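Local coordinates for protein pectate lyase 1 (Juniperus ashei, PDB 1PXZ) that cleaves pectate by calcium-dependent elimination, though with low activity, and is the major allergen of mountain cedar pollen, at residues Val43-Asp48 and Pro55-Tyr60; His119-His124 and Asp164-Ser169; Ser298-Phe303 and Phe327-Gly332. All blocks are in the same frame, centred on the assembly; numbering follows the deposited sequence.

Interaction 1: Val43-Asp48 and Pro55-Tyr60; sequences VTSTDD and PGTLRY
The flat guanidinium of Arg59 and the carboxylate of Asp48 meet edge to edge, their planes 28° apart, nearly coplanar. Arg59 grips side-on: NE lies 2.7 Å from Asp48 OD1, NH2 lies 3.0 Å from Asp48 OD2, and both oxygens accept on their syn lone pairs. Both bonds are nearly straight, the N-H...O angle being 166° at NE. Pro55 CA lies over one face of the Tyr60 ring, toward its rim. The bend at chi3 of Arg59 (-60°) turns its NE edge to the acid. NH1 bonds to Pro83 O, and NH2, besides Asp48, to Met82 O, while Asp48 OD2 accepts a second hydrogen bond, from Lys81 N.

At the far end, Gly56 O accepts from Thr44 N at 2.9 Å, on a lone pair, and from Ser45 N, above the carbonyl plane. Between them, one water links Ser45 O and Asp47 O to Leu58 N, and another joins Asp47 O and Asp48 OD1 to Arg59 N. Thr57, the N-cap residue of helix 58-63, lays its CG2 3.4 Å from Asp47 O; its OG1 is bonded to Thr54 O and takes only a weak capping bond from Tyr60 N. Val43 CG2 packs 4.1 Å from Leu58 CD1. With both oxygens engaged by buried Arg59, Asp48 is probably held ionised, and the loop after strand 39-43 is tied to the helix's first turn.

Interaction 2: His119-His124 and Asp164-Ser169; sequences HSLHIH and DHNSLS
His119 lies alongside Asp164, its ND1 edge turned to the carboxylate, at the ends of strands 114-119 and 161-164, where two successive coils of the right-handed parallel beta-helix are stacked. From His119 the path runs outward: CB lies 3.7 Å from Asp164 O, CG is about as far from the same oxygen, and ND1 donates to Asp164 OD2 at 2.9 Å. The next atom, CE1, lies 3.3 Å from Asp164 OD2 and also touches His165 CB. Ring and carboxylate are nearly coplanar, 12° apart, yet the bond is bent (134° at the hydrogen) and reaches OD2 on its anti side. With CG anti to the backbone N in both residues, the two side chains run in the same direction. Asp164 OD1 is bonded in turn to Ser188 and Asn189 of the following coil, which probably orients the carboxylate for the histidine.

Past the turn, the ladder is carried on by a side chain: Asn166 OD1 accepts from Leu121 N at 2.9 Å, in the amide plane and on a lone pair, while its ND2 bonds to Leu118 O. Asn166 also touches Asn190 of strand 185-195, consistent with the asparagine stacking at turns of parallel beta-helices. Parallel pairing then resumes between strands 122-124 and 167-169, axes 5° apart, through Ser167 N to Leu121 O and Ile123 N to Ser167 O. Inward, Leu168 CD2 lies 3.8 Å from Ile123 CB.

Interaction 3: Ser298-Phe303 and Phe327-Gly332; sequences STRDAF and FKVENG
Arg300 turns CG anti to its carbonyl carbon (chi1 -57°), runs extended through chi2 and bends at chi3 (-71°), and this path carries the guanidinium along the loop 327-332 to the carbonyl of Val329. The grip there is end-on, both terminal nitrogens donating to one atom: Arg300 NH2 lies 3.0 Å from Val329 O and Arg300 NH1 3.2 Å from it. The oxygen sits almost exactly in the guanidinium plane, whereas both nitrogens approach from the same face of the carbonyl plane, NH2 standing 47° out of it, so NH2 does not lie on a lone pair, and NH1 is tilted to the same side. NH2 has a further partner in Glu264, a salt bridge that would offset the arginine's charge.

The backbone of the same arginine closes the other end of the contact. Gly332 N donates to Arg300 O over a short 2.7 Å, almost in line with the C=O bond. Ala302 CB packs 3.7 Å from Gly332 C. Asn331 reaches back to the first segment, its ND2 lying 3.7 Å from Arg300 CB; its OD1 is bonded to Asn333 N and, through a water, to Asp301 O.

The turn between strands 296-299 and 302-304 lies within a segment that binds IgE from some patients. Those strands pair with 260-264 and 267-269, Asp301 bonding to Ser263 and Asn266. Across this turn runs the loop leading to helix 335-338, where Val329 also rests on His239 and Ala241 of strand 237-241.

In the fold
The contacts follow one another along the chain and along the beta-helix. Interaction 1 closes before interaction 2 opens, their centres 19 Å apart; interaction 3 comes last, its centre 25 Å from that of interaction 2 and 42 Å from that of interaction 1, from which it lies across the chain's centre. The nearest atoms of interactions 1 and 2 are about 7 Å apart. Interaction 2 is the coil-to-coil stacking, buried near the middle, whereas interaction 1 fastens a loop and short helix beside the first strands and interaction 3 lays the C-terminal segment against the last ones. Interaction 2 belongs to the repeating stack, while interactions 1 and 3 lie near its two ends.

Interaction 1: Val43-Asp48 and Pro55-Tyr60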
loop_
_atom_site.group_PDB
_atom_site.type_symbol
_atom_site.label_atom_id
_atom_site.label_comp_id
_atom_site.label_asym_id
_atom_site.label_seq_id
_atom_site.Cartn_x
_atom_site.Cartn_y
_atom_site.Cartn_z
ATOM N N VAL A 43 8.154 -20.004 7.146
ATOM C CA VAL A 43 7.776 -19.727 8.524
ATOM C C VAL A 43 7.065 -20.965 9.073
ATOM O O VAL A 43 6.008 -21.326 8.550
ATOM C CB VAL A 43 6.862 -18.491 8.682
ATOM C CG1 VAL A 43 6.505 -18.299 10.144
ATOM C CG2 VAL A 43 7.558 -17.264 8.106
ATOM N N THR A 44 7.699 -21.577 10.083
ATOM C CA THR A 44 7.110 -22.769 10.686
ATOM C C THR A 44 6.624 -22.502 12.105
ATOM O O THR A 44 6.007 -23.370 12.689
ATOM C CB THR A 44 8.137 -23.920 10.719
ATOM O OG1 THR A 44 9.307 -23.456 11.411
ATOM C CG2 THR A 44 8.543 -24.232 9.291
ATOM N N SER A 45 6.892 -21.325 12.649
ATOM C CA SER A 45 6.534 -21.002 14.022
ATOM C C SER A 45 5.883 -19.629 14.132
ATOM O O SER A 45 6.271 -18.726 13.379
ATOM C CB SER A 45 7.789 -20.998 14.899
ATOM O OG SER A 45 7.500 -20.403 16.140
ATOM N N THR A 46 4.948 -19.492 15.065
ATOM C CA THR A 46 4.263 -18.211 15.239
ATOM C C THR A 46 4.942 -17.352 16.285
ATOM O O THR A 46 4.439 -16.280 16.622
ATOM C CB THR A 46 2.797 -18.438 15.648
ATOM O OG1 THR A 46 2.777 -19.152 16.895
ATOM C CG2 THR A 46 2.088 -19.317 14.627
ATOM N N ASP A 47 6.087 -17.816 16.812
ATOM C CA ASP A 47 6.741 -17.110 17.899
ATOM C C ASP A 47 7.401 -15.823 17.401
ATOM O O ASP A 47 7.612 -15.686 16.195
ATOM C CB ASP A 47 7.835 -17.944 18.575
ATOM C CG ASP A 47 7.341 -19.162 19.322
ATOM O OD1 ASP A 47 6.122 -19.290 19.588
ATOM O OD2 ASP A 47 8.212 -20.010 19.648
ATOM N N ASP A 48 7.702 -14.967 18.367
ATOM C CA ASP A 48 8.399 -13.715 18.112
ATOM C C ASP A 48 9.329 -13.367 19.279
ATOM O O ASP A 48 8.844 -13.184 20.395
ATOM C CB ASP A 48 7.431 -12.535 17.886
ATOM C CG ASP A 48 8.146 -11.297 17.360
ATOM O OD1 ASP A 48 9.014 -11.437 16.472
ATOM O OD2 ASP A 48 7.849 -10.160 17.792
ATOM N N PRO A 55 15.439 -19.165 14.115
ATOM C CA PRO A 55 15.140 -19.784 12.819
ATOM C C PRO A 55 13.746 -20.383 12.785
ATOM O O PRO A 55 13.330 -21.044 13.749
ATOM C CB PRO A 55 16.209 -20.889 12.715
ATOM C CG PRO A 55 17.375 -20.258 13.428
ATOM C CD PRO A 55 16.757 -19.611 14.644
ATOM N N GLY A 56 13.004 -20.126 11.706
ATOM C CA GLY A 56 11.652 -20.655 11.648
ATOM C C GLY A 56 10.612 -19.586 11.925
ATOM O O GLY A 56 9.443 -19.795 11.595
ATOM N N THR A 57 10.996 -18.472 12.534
ATOM C CA THR A 57 9.993 -17.447 12.836
ATOM C C THR A 57 9.948 -16.407 11.727
ATOM O O THR A 57 10.866 -16.337 10.901
ATOM C CB THR A 57 10.263 -16.694 14.159
ATOM O OG1 THR A 57 11.579 -16.130 14.107
ATOM C CG2 THR A 57 10.173 -17.674 15.323
ATOM N N LEU A 58 8.892 -15.595 11.737
ATOM C CA LEU A 58 8.772 -14.568 10.691
ATOM C C LEU A 58 9.866 -13.531 10.827
ATOM O O LEU A 58 10.504 -13.084 9.860
ATOM C CB LEU A 58 7.369 -13.956 10.795
ATOM C CG LEU A 58 7.125 -12.753 9.878
ATOM C CD1 LEU A 58 7.364 -13.146 8.432
ATOM C CD2 LEU A 58 5.707 -12.212 10.082
ATOM N N ARG A 59 10.145 -13.086 12.068
ATOM C CA ARG A 59 11.136 -12.021 12.223
ATOM C C ARG A 59 12.523 -12.489 11.821
ATOM O O ARG A 59 13.288 -11.722 11.245
ATOM C CB ARG A 59 11.172 -11.469 13.647
ATOM C CG ARG A 59 12.117 -10.268 13.813
ATOM C CD ARG A 59 12.110 -9.858 15.289
ATOM N NE ARG A 59 10.774 -9.484 15.756
ATOM C CZ ARG A 59 10.288 -8.254 15.680
ATOM N NH1 ARG A 59 10.999 -7.258 15.157
ATOM N NH2 ARG A 59 9.072 -8.014 16.136
ATOM N N TYR A 60 12.876 -13.745 12.103
ATOM C CA TYR A 60 14.185 -14.199 11.605
ATOM C C TYR A 60 14.268 -14.075 10.097
ATOM O O TYR A 60 15.224 -13.572 9.529
ATOM C CB TYR A 60 14.397 -15.656 12.024
ATOM C CG TYR A 60 15.738 -16.252 11.632
ATOM C CD1 TYR A 60 16.832 -16.163 12.485
ATOM C CD2 TYR A 60 15.910 -16.909 10.420
ATOM C CE1 TYR A 60 18.070 -16.703 12.146
ATOM C CE2 TYR A 60 17.136 -17.447 10.073
ATOM C CZ TYR A 60 18.203 -17.345 10.933
ATOM O OH TYR A 60 19.405 -17.900 10.546
HETATM O O HOH W 1 6.750 -16.123 13.571
HETATM O O HOH W 2 8.543 -13.463 14.549
#

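Interaction 2: His119-His124 and Asp164-Ser169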
loop_
_atom_site.group_PDB
_atom_site.type_symbol
_atom_site.label_atom_id
_atom_site.label_comp_id
_atom_site.label_asym_id
_atom_site.label_seq_id
_atom_site.Cartn_x
_atom_site.Cartn_y
_atom_site.Cartn_z
ATOM N N HIS A 119 2.702 -9.430 -0.043
ATOM C CA HIS A 119 1.633 -9.938 -0.872
ATOM C C HIS A 119 0.785 -10.999 -0.167
ATOM O O HIS A 119 1.337 -11.908 0.453
ATOM C CB HIS A 119 2.280 -10.535 -2.111
ATOM C CG HIS A 119 1.420 -11.335 -3.024
ATOM N ND1 HIS A 119 0.674 -10.756 -4.035
ATOM C CD2 HIS A 119 1.211 -12.671 -3.117
ATOM C CE1 HIS A 119 0.021 -11.717 -4.696
ATOM N NE2 HIS A 119 0.328 -12.885 -4.151
ATOM N N SER A 120 -0.509 -10.852 -0.317
ATOM C CA SER A 120 -1.542 -11.793 0.115
ATOM C C SER A 120 -1.523 -12.082 1.611
ATOM O O SER A 120 -1.693 -13.226 2.066
ATOM C CB SER A 120 -1.424 -13.068 -0.728
ATOM O OG SER A 120 -2.607 -13.842 -0.632
ATOM N N LEU A 121 -1.372 -11.005 2.368
ATOM C CA LEU A 121 -1.462 -11.033 3.819
ATOM C C LEU A 121 -2.761 -10.406 4.318
ATOM O O LEU A 121 -3.302 -9.447 3.759
ATOM C CB LEU A 121 -0.313 -10.258 4.470
ATOM C CG LEU A 121 1.098 -10.625 4.017
ATOM C CD1 LEU A 121 2.128 -9.660 4.584
ATOM C CD2 LEU A 121 1.367 -12.084 4.406
ATOM N N HIS A 122 -3.244 -10.957 5.436
ATOM C CA HIS A 122 -4.294 -10.240 6.163
ATOM C C HIS A 122 -3.643 -9.403 7.260
ATOM O O HIS A 122 -2.882 -9.989 8.056
ATOM C CB HIS A 122 -5.262 -11.193 6.831
ATOM C CG HIS A 122 -5.942 -12.195 5.963
ATOM N ND1 HIS A 122 -7.246 -11.985 5.539
ATOM C CD2 HIS A 122 -5.553 -13.394 5.465
ATOM C CE1 HIS A 122 -7.622 -13.017 4.801
ATOM N NE2 HIS A 122 -6.623 -13.884 4.737
ATOM N N ILE A 123 -3.875 -8.115 7.371
ATOM C CA ILE A 123 -3.317 -7.372 8.511
ATOM C C ILE A 123 -4.454 -6.589 9.142
ATOM O O ILE A 123 -5.103 -5.821 8.438
ATOM C CB ILE A 123 -2.161 -6.439 8.134
ATOM C CG1 ILE A 123 -1.116 -7.125 7.259
ATOM C CG2 ILE A 123 -1.532 -5.838 9.381
ATOM C CD1 ILE A 123 0.008 -6.250 6.751
ATOM N N HIS A 124 -4.700 -6.810 10.428
ATOM C CA HIS A 124 -5.760 -6.063 11.100
ATOM C C HIS A 124 -5.516 -6.040 12.604
ATOM O O HIS A 124 -4.766 -6.893 13.083
ATOM C CB HIS A 124 -7.115 -6.694 10.790
ATOM C CG HIS A 124 -7.129 -8.153 11.107
ATOM N ND1 HIS A 124 -7.207 -8.590 12.416
ATOM C CD2 HIS A 124 -7.076 -9.258 10.332
ATOM C CE1 HIS A 124 -7.206 -9.909 12.432
ATOM N NE2 HIS A 124 -7.124 -10.333 11.186
ATOM N N ASP A 164 0.704 -5.646 -2.489
ATOM C CA ASP A 164 -0.205 -6.241 -3.460
ATOM C C ASP A 164 -1.087 -7.339 -2.885
ATOM O O ASP A 164 -0.573 -8.236 -2.203
ATOM C CB ASP A 164 0.644 -6.843 -4.596
ATOM C CG ASP A 164 -0.149 -7.403 -5.747
ATOM O OD1 ASP A 164 -0.837 -6.658 -6.488
ATOM O OD2 ASP A 164 -0.083 -8.636 -5.913
ATOM N N HIS A 165 -2.384 -7.273 -3.198
ATOM C CA HIS A 165 -3.325 -8.307 -2.789
ATOM C C HIS A 165 -3.329 -8.545 -1.284
ATOM O O HIS A 165 -3.493 -9.701 -0.867
ATOM C CB HIS A 165 -2.990 -9.615 -3.527
ATOM C CG HIS A 165 -3.660 -9.744 -4.876
ATOM N ND1 HIS A 165 -5.017 -9.868 -5.028
ATOM C CD2 HIS A 165 -3.160 -9.761 -6.133
ATOM C CE1 HIS A 165 -5.333 -9.965 -6.315
ATOM N NE2 HIS A 165 -4.210 -9.901 -7.024
ATOM N N ASN A 166 -3.193 -7.516 -0.461
ATOM C CA ASN A 166 -3.418 -7.704 0.976
ATOM C C ASN A 166 -4.824 -7.320 1.373
ATOM O O ASN A 166 -5.448 -6.507 0.701
ATOM C CB ASN A 166 -2.433 -6.848 1.770
ATOM C CG ASN A 166 -1.027 -7.243 1.321
ATOM O OD1 ASN A 166 -0.603 -8.356 1.638
ATOM N ND2 ASN A 166 -0.360 -6.378 0.590
ATOM N N SER A 167 -5.286 -7.869 2.492
ATOM C CA SER A 167 -6.555 -7.486 3.113
ATOM C C SER A 167 -6.283 -6.700 4.384
ATOM O O SER A 167 -5.757 -7.249 5.355
ATOM C CB SER A 167 -7.361 -8.760 3.395
ATOM O OG SER A 167 -7.847 -9.257 2.154
ATOM N N LEU A 168 -6.588 -5.407 4.398
ATOM C CA LEU A 168 -6.122 -4.490 5.426
ATOM C C LEU A 168 -7.298 -3.796 6.101
ATOM O O LEU A 168 -8.047 -3.141 5.372
ATOM C CB LEU A 168 -5.198 -3.433 4.797
ATOM C CG LEU A 168 -4.059 -4.038 3.955
ATOM C CD1 LEU A 168 -3.335 -2.946 3.180
ATOM C CD2 LEU A 168 -3.074 -4.815 4.823
ATOM N N SER A 169 -7.457 -3.934 7.417
ATOM C CA SER A 169 -8.661 -3.394 8.042
ATOM C C SER A 169 -8.420 -3.091 9.515
ATOM O O SER A 169 -7.467 -3.620 10.081
ATOM C CB SER A 169 -9.823 -4.389 7.915
ATOM O OG SER A 169 -9.537 -5.616 8.594
#

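Interaction 3: Ser298-Phe303 and Phe327-Gly332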
loop_
_atom_site.group_PDB
_atom_site.type_symbol
_atom_site.label_atom_id
_atom_site.label_comp_id
_atom_site.label_asym_id
_atom_site.label_seq_id
_atom_site.Cartn_x
_atom_site.Cartn_y
_atom_site.Cartn_z
ATOM N N SER A 298 -9.125 14.315 -13.253
ATOM C CA SER A 298 -10.025 13.161 -13.300
ATOM C C SER A 298 -10.256 12.766 -14.755
ATOM O O SER A 298 -10.799 13.570 -15.526
ATOM C CB SER A 298 -11.343 13.479 -12.595
ATOM O OG SER A 298 -12.336 12.511 -12.885
ATOM N N THR A 299 -9.849 11.565 -15.152
ATOM C CA THR A 299 -9.985 11.077 -16.512
ATOM C C THR A 299 -10.732 9.762 -16.602
ATOM O O THR A 299 -10.248 8.787 -16.005
ATOM C CB THR A 299 -8.576 10.851 -17.121
ATOM O OG1 THR A 299 -7.816 12.066 -16.941
ATOM C CG2 THR A 299 -8.653 10.546 -18.602
ATOM N N ARG A 300 -11.837 9.683 -17.316
ATOM C CA ARG A 300 -12.638 8.475 -17.514
ATOM C C ARG A 300 -13.040 7.800 -16.205
ATOM O O ARG A 300 -13.200 6.585 -16.148
ATOM C CB ARG A 300 -11.891 7.482 -18.423
ATOM C CG ARG A 300 -11.551 8.158 -19.763
ATOM C CD ARG A 300 -10.862 7.234 -20.742
ATOM N NE ARG A 300 -9.495 6.949 -20.303
ATOM C CZ ARG A 300 -8.994 5.730 -20.139
ATOM N NH1 ARG A 300 -9.732 4.658 -20.380
ATOM N NH2 ARG A 300 -7.737 5.593 -19.732
ATOM N N ASP A 301 -13.201 8.599 -15.168
ATOM C CA ASP A 301 -13.752 8.129 -13.887
ATOM C C ASP A 301 -15.233 7.863 -14.051
ATOM O O ASP A 301 -15.888 8.411 -14.936
ATOM C CB ASP A 301 -13.499 9.158 -12.793
ATOM C CG ASP A 301 -12.068 9.208 -12.271
ATOM O OD1 ASP A 301 -11.367 8.166 -12.316
ATOM O OD2 ASP A 301 -11.623 10.286 -11.796
ATOM N N ALA A 302 -15.796 7.005 -13.207
ATOM C CA ALA A 302 -17.245 6.790 -13.204
ATOM C C ALA A 302 -17.817 7.272 -11.871
ATOM O O ALA A 302 -17.117 7.110 -10.862
ATOM C CB ALA A 302 -17.577 5.341 -13.473
ATOM N N PHE A 303 -19.022 7.839 -11.866
ATOM C CA PHE A 303 -19.566 8.465 -10.661
ATOM C C PHE A 303 -20.965 7.931 -10.393
ATOM O O PHE A 303 -21.822 7.968 -11.259
ATOM C CB PHE A 303 -19.637 10.002 -10.761
ATOM C CG PHE A 303 -18.247 10.587 -10.982
ATOM C CD1 PHE A 303 -17.431 10.855 -9.910
ATOM C CD2 PHE A 303 -17.766 10.851 -12.253
ATOM C CE1 PHE A 303 -16.155 11.357 -10.097
ATOM C CE2 PHE A 303 -16.494 11.352 -12.464
ATOM C CZ PHE A 303 -15.688 11.606 -11.376
ATOM N N PHE A 327 1.022 0.866 -18.027
ATOM C CA PHE A 327 0.037 -0.187 -18.152
ATOM C C PHE A 327 -1.310 0.401 -18.566
ATOM O O PHE A 327 -1.549 1.596 -18.386
ATOM C CB PHE A 327 -0.123 -0.908 -16.815
ATOM C CG PHE A 327 -0.621 -0.003 -15.697
ATOM C CD1 PHE A 327 0.247 0.854 -15.049
ATOM C CD2 PHE A 327 -1.950 -0.036 -15.322
ATOM C CE1 PHE A 327 -0.192 1.669 -14.016
ATOM C CE2 PHE A 327 -2.405 0.764 -14.280
ATOM C CZ PHE A 327 -1.518 1.602 -13.625
ATOM N N LYS A 328 -2.174 -0.439 -19.096
ATOM C CA LYS A 328 -3.454 0.074 -19.586
ATOM C C LYS A 328 -4.435 0.378 -18.468
ATOM O O LYS A 328 -4.645 -0.442 -17.579
ATOM C CB LYS A 328 -4.095 -0.971 -20.513
ATOM C CG LYS A 328 -5.298 -0.417 -21.270
ATOM C CD LYS A 328 -5.791 -1.413 -22.308
ATOM C CE LYS A 328 -4.837 -1.539 -23.486
ATOM N NZ LYS A 328 -4.432 -2.950 -23.746
ATOM N N VAL A 329 -5.059 1.543 -18.520
ATOM C CA VAL A 329 -6.133 1.899 -17.605
ATOM C C VAL A 329 -7.440 1.914 -18.389
ATOM O O VAL A 329 -7.540 2.604 -19.417
ATOM C CB VAL A 329 -5.847 3.252 -16.943
ATOM C CG1 VAL A 329 -6.931 3.604 -15.929
ATOM C CG2 VAL A 329 -4.483 3.246 -16.251
ATOM N N GLU A 330 -8.428 1.142 -17.938
ATOM C CA GLU A 330 -9.745 1.138 -18.572
ATOM C C GLU A 330 -10.636 2.239 -18.025
ATOM O O GLU A 330 -10.300 2.873 -17.024
ATOM C CB GLU A 330 -10.451 -0.198 -18.303
ATOM C CG GLU A 330 -9.522 -1.374 -18.566
ATOM C CD GLU A 330 -9.349 -1.620 -20.047
ATOM O OE1 GLU A 330 -10.234 -1.150 -20.797
ATOM O OE2 GLU A 330 -8.350 -2.256 -20.440
ATOM N N ASN A 331 -11.773 2.445 -18.688
ATOM C CA ASN A 331 -12.798 3.339 -18.198
ATOM C C ASN A 331 -13.313 2.935 -16.816
ATOM O O ASN A 331 -13.312 1.745 -16.507
ATOM C CB ASN A 331 -13.997 3.300 -19.156
ATOM C CG ASN A 331 -15.002 4.356 -18.720
ATOM O OD1 ASN A 331 -15.816 4.128 -17.823
ATOM N ND2 ASN A 331 -14.907 5.511 -19.369
ATOM N N GLY A 332 -13.761 3.903 -16.027
ATOM C CA GLY A 332 -14.192 3.610 -14.662
ATOM C C GLY A 332 -15.340 2.643 -14.571
ATOM O O GLY A 332 -15.589 1.966 -13.561
HETATM O O HOH W 3 -17.087 6.755 -16.990
#